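Local coordinates for protein Xaa-Pro dipeptidase (Pyrococcus horikoshii, PDB 1WY2) that probably hydrolyses dipeptides that carry proline at the C-terminal position and a nonpolar residue before it, as a two-metal-ion dipeptidase, at residues I136-M148 against N338-L350. Numbering follows the deposited sequence.
Sequences IEKACEIADKAVM and NGSKRLTKTEREL
The carboxylate of Asp144 meets the 343-346 loop with one face and its syn side: Thr346 OG1 (2.5 Å) and Thr346 N both reach OD1 from the same face, 44° and 58° out of plane, while Lys345 N meets OD2 on the syn side, almost linearly (2.9 Å, 179°). Within the loop, the Arg342 guanidinium has Thr344 O over one face toward the rim, Arg348 NE over the centre of the opposite face, and Thr346 O at its edge in plane, bonded by NH2; Arg342 NE pairs with Asp331. These contacts belong to the M24 metallopeptidase (pita-bread) fold, where helix 130-153 lies against the end of strand 339-342 and the loop that follows it.

An alanine here in place of Asp144 is likely to leave the Lys345 and Thr346 amides, the Thr346 hydroxyl and the bridging water without this acceptor. The carboxylate of Glu137 takes Lys341 NZ in a salt bridge, OE1 and OE2 each offering its syn lone pair at 3.1 Å; OE2 also forms a longer salt bridge to Lys345 NZ (3.5 Å).

Cys140, between Glu137 and Asp144 on the helix, sets SG against Leu343 CB at 3.7 Å; Ile136 CG2, directed anti to its own backbone nitrogen, touches Leu343 CD1. Thr344 packs its methyl CG2 on Cys140, while its hydroxyl bonds with Asp331 and Thr332; its side chain is about 6 Å from those of the metal ligands Asp223 and Glu330, near the metal site without joining it. One water donates to both Asp144 OD2 (2.7 Å) and Leu343 O (2.8 Å).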
ATOM      1  N   ILE A 136      -4.367   4.837  19.227  1.00 17.20           N
ATOM      2  CA  ILE A 136      -2.971   4.979  18.827  1.00 16.99           C
ATOM      3  C   ILE A 136      -2.051   4.480  19.943  1.00 16.92           C
ATOM      4  O   ILE A 136      -1.049   3.814  19.682  1.00 18.56           O
ATOM      5  CB  ILE A 136      -2.631   6.449  18.496  1.00 16.15           C
ATOM      6  CG1 ILE A 136      -3.329   6.855  17.195  1.00 16.80           C
ATOM      7  CG2 ILE A 136      -1.120   6.627  18.377  1.00 16.70           C
ATOM      8  CD1 ILE A 136      -3.405   8.356  16.978  1.00 17.76           C
ATOM      9  N   GLU A 137      -2.395   4.788  21.191  1.00 17.91           N
ATOM     10  CA  GLU A 137      -1.566   4.349  22.310  1.00 19.85           C
ATOM     11  C   GLU A 137      -1.514   2.823  22.377  1.00 19.05           C
ATOM     12  O   GLU A 137      -0.467   2.247  22.674  1.00 18.21           O
ATOM     13  CB  GLU A 137      -2.090   4.938  23.628  1.00 22.15           C
ATOM     14  CG  GLU A 137      -1.251   4.573  24.849  1.00 27.63           C
ATOM     15  CD  GLU A 137      -1.222   5.674  25.895  1.00 31.23           C
ATOM     16  OE1 GLU A 137      -2.257   6.349  26.084  1.00 33.48           O
ATOM     17  OE2 GLU A 137      -0.164   5.858  26.537  1.00 32.67           O
ATOM     18  N   LYS A 138      -2.635   2.165  22.092  1.00 18.95           N
ATOM     19  CA  LYS A 138      -2.661   0.705  22.117  1.00 19.64           C
ATOM     20  C   LYS A 138      -1.804   0.145  20.981  1.00 18.95           C
ATOM     21  O   LYS A 138      -1.125  -0.871  21.145  1.00 19.27           O
ATOM     22  CB  LYS A 138      -4.098   0.181  21.992  1.00 21.98           C
ATOM     23  CG  LYS A 138      -4.240  -1.301  22.311  1.00 26.58           C
ATOM     24  CD  LYS A 138      -3.906  -1.569  23.772  1.00 30.74           C
ATOM     25  CE  LYS A 138      -4.139  -3.021  24.160  1.00 33.55           C
ATOM     26  NZ  LYS A 138      -3.870  -3.211  25.620  1.00 34.24           N
ATOM     27  N   ALA A 139      -1.834   0.807  19.826  1.00 17.42           N
ATOM     28  CA  ALA A 139      -1.032   0.363  18.690  1.00 17.06           C
ATOM     29  C   ALA A 139       0.441   0.481  19.072  1.00 17.11           C
ATOM     30  O   ALA A 139       1.269  -0.343  18.680  1.00 18.39           O
ATOM     31  CB  ALA A 139      -1.325   1.224  17.460  1.00 15.57           C
ATOM     32  N   CYS A 140       0.762   1.515  19.841  1.00 17.36           N
ATOM     33  CA  CYS A 140       2.134   1.729  20.279  1.00 17.59           C
ATOM     34  C   CYS A 140       2.533   0.665  21.295  1.00 18.14           C
ATOM     35  O   CYS A 140       3.699   0.279  21.373  1.00 18.41           O
ATOM     36  CB  CYS A 140       2.290   3.127  20.887  1.00 18.30           C
ATOM     37  SG  CYS A 140       2.215   4.479  19.678  1.00 17.95           S
ATOM     38  N   GLU A 141       1.565   0.192  22.075  1.00 18.63           N
ATOM     39  CA  GLU A 141       1.832  -0.844  23.070  1.00 20.52           C
ATOM     40  C   GLU A 141       2.208  -2.124  22.327  1.00 19.72           C
ATOM     41  O   GLU A 141       3.108  -2.856  22.737  1.00 18.91           O
ATOM     42  CB  GLU A 141       0.589  -1.091  23.930  1.00 23.51           C
ATOM     43  CG  GLU A 141       0.828  -2.016  25.112  1.00 29.82           C
ATOM     44  CD  GLU A 141      -0.447  -2.327  25.874  1.00 34.68           C
ATOM     45  OE1 GLU A 141      -1.246  -3.156  25.389  1.00 36.12           O
ATOM     46  OE2 GLU A 141      -0.653  -1.735  26.956  1.00 39.30           O
ATOM     47  N   ILE A 142       1.503  -2.384  21.231  1.00 18.03           N
ATOM     48  CA  ILE A 142       1.763  -3.556  20.406  1.00 18.41           C
ATOM     49  C   ILE A 142       3.135  -3.411  19.741  1.00 18.35           C
ATOM     50  O   ILE A 142       3.882  -4.384  19.619  1.00 17.80           O
ATOM     51  CB  ILE A 142       0.667  -3.723  19.322  1.00 18.21           C
ATOM     52  CG1 ILE A 142      -0.666  -4.070  19.995  1.00 19.59           C
ATOM     53  CG2 ILE A 142       1.063  -4.809  18.321  1.00 19.79           C
ATOM     54  CD1 ILE A 142      -1.830  -4.181  19.042  1.00 22.60           C
ATOM     55  N   ALA A 143       3.468  -2.192  19.324  1.00 17.37           N
ATOM     56  CA  ALA A 143       4.760  -1.946  18.683  1.00 16.40           C
ATOM     57  C   ALA A 143       5.881  -2.151  19.701  1.00 17.86           C
ATOM     58  O   ALA A 143       6.926  -2.711  19.375  1.00 16.84           O
ATOM     59  CB  ALA A 143       4.811  -0.525  18.117  1.00 17.93           C
ATOM     60  N   ASP A 144       5.662  -1.692  20.934  1.00 17.26           N
ATOM     61  CA  ASP A 144       6.663  -1.863  21.990  1.00 18.35           C
ATOM     62  C   ASP A 144       6.931  -3.350  22.209  1.00 17.59           C
ATOM     63  O   ASP A 144       8.079  -3.773  22.347  1.00 18.30           O
ATOM     64  CB  ASP A 144       6.190  -1.236  23.312  1.00 18.44           C
ATOM     65  CG  ASP A 144       6.447   0.260  23.384  1.00 23.13           C
ATOM     66  OD1 ASP A 144       7.514   0.711  22.911  1.00 23.64           O
ATOM     67  OD2 ASP A 144       5.589   0.985  23.935  1.00 24.83           O
ATOM     68  N   LYS A 145       5.866  -4.143  22.244  1.00 16.91           N
ATOM     69  CA  LYS A 145       6.009  -5.583  22.439  1.00 17.97           C
ATOM     70  C   LYS A 145       6.793  -6.204  21.290  1.00 18.08           C
ATOM     71  O   LYS A 145       7.586  -7.127  21.490  1.00 18.33           O
ATOM     72  CB  LYS A 145       4.635  -6.250  22.544  1.00 19.05           C
ATOM     73  CG  LYS A 145       3.914  -5.970  23.849  1.00 23.45           C
ATOM     74  CD  LYS A 145       2.564  -6.658  23.888  1.00 27.07           C
ATOM     75  CE  LYS A 145       1.896  -6.452  25.238  1.00 29.19           C
ATOM     76  NZ  LYS A 145       0.571  -7.132  25.304  1.00 30.97           N
ATOM     77  N   ALA A 146       6.574  -5.687  20.085  1.00 17.00           N
ATOM     78  CA  ALA A 146       7.261  -6.205  18.909  1.00 17.21           C
ATOM     79  C   ALA A 146       8.752  -5.893  18.968  1.00 16.94           C
ATOM     80  O   ALA A 146       9.580  -6.738  18.638  1.00 16.46           O
ATOM     81  CB  ALA A 146       6.650  -5.619  17.644  1.00 18.16           C
ATOM     82  N   VAL A 147       9.090  -4.679  19.387  1.00 16.68           N
ATOM     83  CA  VAL A 147      10.492  -4.289  19.487  1.00 17.62           C
ATOM     84  C   VAL A 147      11.213  -5.131  20.537  1.00 17.14           C
ATOM     85  O   VAL A 147      12.350  -5.558  20.326  1.00 18.89           O
ATOM     86  CB  VAL A 147      10.633  -2.797  19.847  1.00 18.83           C
ATOM     87  CG1 VAL A 147      12.098  -2.457  20.105  1.00 22.95           C
ATOM     88  CG2 VAL A 147      10.091  -1.943  18.708  1.00 20.64           C
ATOM     89  N   MET A 148      10.556  -5.369  21.668  1.00 17.84           N
ATOM     90  CA  MET A 148      11.167  -6.173  22.723  1.00 19.46           C
ATOM     91  C   MET A 148      11.378  -7.594  22.231  1.00 19.60           C
ATOM     92  O   MET A 148      12.387  -8.225  22.551  1.00 19.83           O
ATOM     93  CB  MET A 148      10.296  -6.178  23.984  1.00 20.55           C
ATOM     94  CG  MET A 148      10.238  -4.838  24.711  1.00 22.77           C
ATOM     95  SD  MET A 148      11.856  -4.180  25.195  1.00 27.41           S
ATOM     96  CE  MET A 148      12.247  -5.223  26.633  1.00 28.12           C
ATOM     97  N   ASN A 338       1.181  21.502  27.804  1.00 31.59           N
ATOM     98  CA  ASN A 338       2.425  22.254  27.886  1.00 33.13           C
ATOM     99  C   ASN A 338       3.651  21.352  27.836  1.00 31.60           C
ATOM    100  O   ASN A 338       4.655  21.604  28.500  1.00 33.01           O
ATOM    101  CB  ASN A 338       2.446  23.111  29.156  1.00 37.97           C
ATOM    102  CG  ASN A 338       2.420  22.283  30.416  1.00 41.09           C
ATOM    103  OD1 ASN A 338       1.535  22.446  31.254  1.00 43.84           O
ATOM    104  ND2 ASN A 338       3.389  21.381  30.555  1.00 42.08           N
ATOM    105  N   GLY A 339       3.567  20.300  27.031  1.00 28.27           N
ATOM    106  CA  GLY A 339       4.682  19.385  26.903  1.00 26.35           C
ATOM    107  C   GLY A 339       4.333  18.246  25.972  1.00 25.25           C
ATOM    108  O   GLY A 339       3.655  18.444  24.962  1.00 23.74           O
ATOM    109  N   SER A 340       4.791  17.048  26.313  1.00 25.67           N
ATOM    110  CA  SER A 340       4.514  15.883  25.487  1.00 24.99           C
ATOM    111  C   SER A 340       4.422  14.607  26.308  1.00 25.08           C
ATOM    112  O   SER A 340       4.805  14.572  27.477  1.00 25.93           O
ATOM    113  CB  SER A 340       5.607  15.720  24.430  1.00 25.52           C
ATOM    114  OG  SER A 340       6.843  15.378  25.033  1.00 24.39           O
ATOM    115  N   LYS A 341       3.900  13.565  25.677  1.00 22.53           N
ATOM    116  CA  LYS A 341       3.761  12.257  26.298  1.00 21.27           C
ATOM    117  C   LYS A 341       4.294  11.229  25.306  1.00 21.03           C
ATOM    118  O   LYS A 341       3.922  11.247  24.131  1.00 20.51           O
ATOM    119  CB  LYS A 341       2.292  11.949  26.600  1.00 21.91           C
ATOM    120  CG  LYS A 341       2.069  10.528  27.100  1.00 23.85           C
ATOM    121  CD  LYS A 341       0.597  10.192  27.266  1.00 27.54           C
ATOM    122  CE  LYS A 341       0.441   8.794  27.848  1.00 27.70           C
ATOM    123  NZ  LYS A 341      -0.980   8.428  28.066  1.00 30.72           N
ATOM    124  N   ARG A 342       5.176  10.347  25.767  1.00 19.25           N
ATOM    125  CA  ARG A 342       5.716   9.313  24.893  1.00 19.55           C
ATOM    126  C   ARG A 342       4.705   8.167  24.822  1.00 19.78           C
ATOM    127  O   ARG A 342       4.427   7.520  25.834  1.00 18.93           O
ATOM    128  CB  ARG A 342       7.060   8.806  25.436  1.00 19.29           C
ATOM    129  CG  ARG A 342       8.185   9.835  25.365  1.00 19.77           C
ATOM    130  CD  ARG A 342       9.487   9.295  25.957  1.00 21.26           C
ATOM    131  NE  ARG A 342       9.953   8.097  25.263  1.00 20.74           N
ATOM    132  CZ  ARG A 342      10.266   6.959  25.877  1.00 22.98           C
ATOM    133  NH1 ARG A 342      10.162   6.869  27.198  1.00 23.28           N
ATOM    134  NH2 ARG A 342      10.680   5.916  25.175  1.00 22.51           N
ATOM    135  N   LEU A 343       4.145   7.922  23.637  1.00 17.23           N
ATOM    136  CA  LEU A 343       3.164   6.848  23.485  1.00 17.51           C
ATOM    137  C   LEU A 343       3.891   5.511  23.377  1.00 18.26           C
ATOM    138  O   LEU A 343       3.383   4.483  23.824  1.00 17.28           O
ATOM    139  CB  LEU A 343       2.272   7.104  22.267  1.00 17.74           C
ATOM    140  CG  LEU A 343       1.513   8.439  22.321  1.00 18.51           C
ATOM    141  CD1 LEU A 343       0.587   8.544  21.116  1.00 20.34           C
ATOM    142  CD2 LEU A 343       0.704   8.538  23.614  1.00 20.35           C
ATOM    143  N   THR A 344       5.075   5.531  22.766  1.00 17.57           N
ATOM    144  CA  THR A 344       5.908   4.338  22.682  1.00 18.03           C
ATOM    145  C   THR A 344       6.764   4.478  23.937  1.00 19.43           C
ATOM    146  O   THR A 344       7.340   5.539  24.182  1.00 21.14           O
ATOM    147  CB  THR A 344       6.777   4.329  21.406  1.00 17.97           C
ATOM    148  OG1 THR A 344       7.360   5.621  21.203  1.00 18.21           O
ATOM    149  CG2 THR A 344       5.931   3.952  20.204  1.00 18.45           C
ATOM    150  N   LYS A 345       6.846   3.421  24.736  1.00 18.56           N
ATOM    151  CA  LYS A 345       7.564   3.501  26.007  1.00 20.87           C
ATOM    152  C   LYS A 345       8.811   2.642  26.191  1.00 20.79           C
ATOM    153  O   LYS A 345       9.422   2.660  27.259  1.00 21.59           O
ATOM    154  CB  LYS A 345       6.570   3.202  27.133  1.00 23.10           C
ATOM    155  CG  LYS A 345       5.296   4.037  27.034  1.00 26.98           C
ATOM    156  CD  LYS A 345       4.203   3.539  27.967  1.00 28.70           C
ATOM    157  CE  LYS A 345       2.907   4.311  27.743  1.00 31.32           C
ATOM    158  NZ  LYS A 345       1.803   3.809  28.617  1.00 34.35           N
ATOM    159  N   THR A 346       9.194   1.892  25.167  1.00 20.59           N
ATOM    160  CA  THR A 346      10.376   1.040  25.263  1.00 20.70           C
ATOM    161  C   THR A 346      11.619   1.850  25.619  1.00 20.49           C
ATOM    162  O   THR A 346      11.784   2.980  25.162  1.00 19.67           O
ATOM    163  CB  THR A 346      10.635   0.303  23.936  1.00 21.22           C
ATOM    164  OG1 THR A 346       9.550  -0.592  23.668  1.00 21.58           O
ATOM    165  CG2 THR A 346      11.932  -0.491  24.008  1.00 22.82           C
ATOM    166  N   GLU A 347      12.493   1.268  26.440  1.00 20.65           N
ATOM    167  CA  GLU A 347      13.727   1.944  26.838  1.00 21.96           C
ATOM    168  C   GLU A 347      14.503   2.382  25.599  1.00 21.77           C
ATOM    169  O   GLU A 347      14.545   1.669  24.599  1.00 21.18           O
ATOM    170  CB  GLU A 347      14.596   1.004  27.683  1.00 23.61           C
ATOM    171  CG  GLU A 347      15.985   1.544  27.996  1.00 28.04           C
ATOM    172  CD  GLU A 347      15.957   2.808  28.834  1.00 30.91           C
ATOM    173  OE1 GLU A 347      16.627   3.791  28.451  1.00 32.99           O
ATOM    174  OE2 GLU A 347      15.270   2.819  29.880  1.00 34.10           O
ATOM    175  N   ARG A 348      15.129   3.551  25.678  1.00 21.68           N
ATOM    176  CA  ARG A 348      15.890   4.080  24.555  1.00 23.39           C
ATOM    177  C   ARG A 348      17.390   3.826  24.662  1.00 24.70           C
ATOM    178  O   ARG A 348      18.071   3.669  23.650  1.00 23.83           O
ATOM    179  CB  ARG A 348      15.624   5.578  24.411  1.00 22.57           C
ATOM    180  CG  ARG A 348      14.234   5.896  23.886  1.00 19.90           C
ATOM    181  CD  ARG A 348      13.917   7.371  24.007  1.00 20.88           C
ATOM    182  NE  ARG A 348      13.618   7.754  25.387  1.00 20.39           N
ATOM    183  CZ  ARG A 348      13.273   8.982  25.756  1.00 20.71           C
ATOM    184  NH1 ARG A 348      13.186   9.950  24.849  1.00 19.67           N
ATOM    185  NH2 ARG A 348      12.990   9.242  27.028  1.00 20.21           N
ATOM    186  N   GLU A 349      17.899   3.786  25.887  1.00 26.55           N
ATOM    187  CA  GLU A 349      19.321   3.544  26.106  1.00 29.30           C
ATOM    188  C   GLU A 349      19.548   2.037  26.117  1.00 29.65           C
ATOM    189  O   GLU A 349      19.578   1.412  27.181  1.00 30.63           O
ATOM    190  CB  GLU A 349      19.753   4.164  27.440  1.00 33.06           C
ATOM    191  CG  GLU A 349      19.401   5.642  27.561  1.00 39.14           C
ATOM    192  CD  GLU A 349      19.840   6.251  28.881  1.00 43.37           C
ATOM    193  OE1 GLU A 349      19.371   5.784  29.943  1.00 46.68           O
ATOM    194  OE2 GLU A 349      20.653   7.200  28.857  1.00 45.64           O
ATOM    195  N   LEU A 350      19.716   1.459  24.930  1.00 27.66           N
ATOM    196  CA  LEU A 350      19.900   0.020  24.805  1.00 29.09           C
ATOM    197  C   LEU A 350      21.324  -0.476  24.549  1.00 30.92           C
ATOM    198  O   LEU A 350      21.541  -1.678  24.382  1.00 30.50           O
ATOM    199  CB  LEU A 350      18.958  -0.518  23.723  1.00 28.13           C
ATOM    200  CG  LEU A 350      17.473  -0.239  23.985  1.00 28.78           C
ATOM    201  CD1 LEU A 350      16.637  -0.773  22.832  1.00 28.64           C
ATOM    202  CD2 LEU A 350      17.047  -0.889  25.294  1.00 28.37           C
TER
HETATM  203  O   HOH W   1       3.102   1.798  24.483  1.00 35.17           O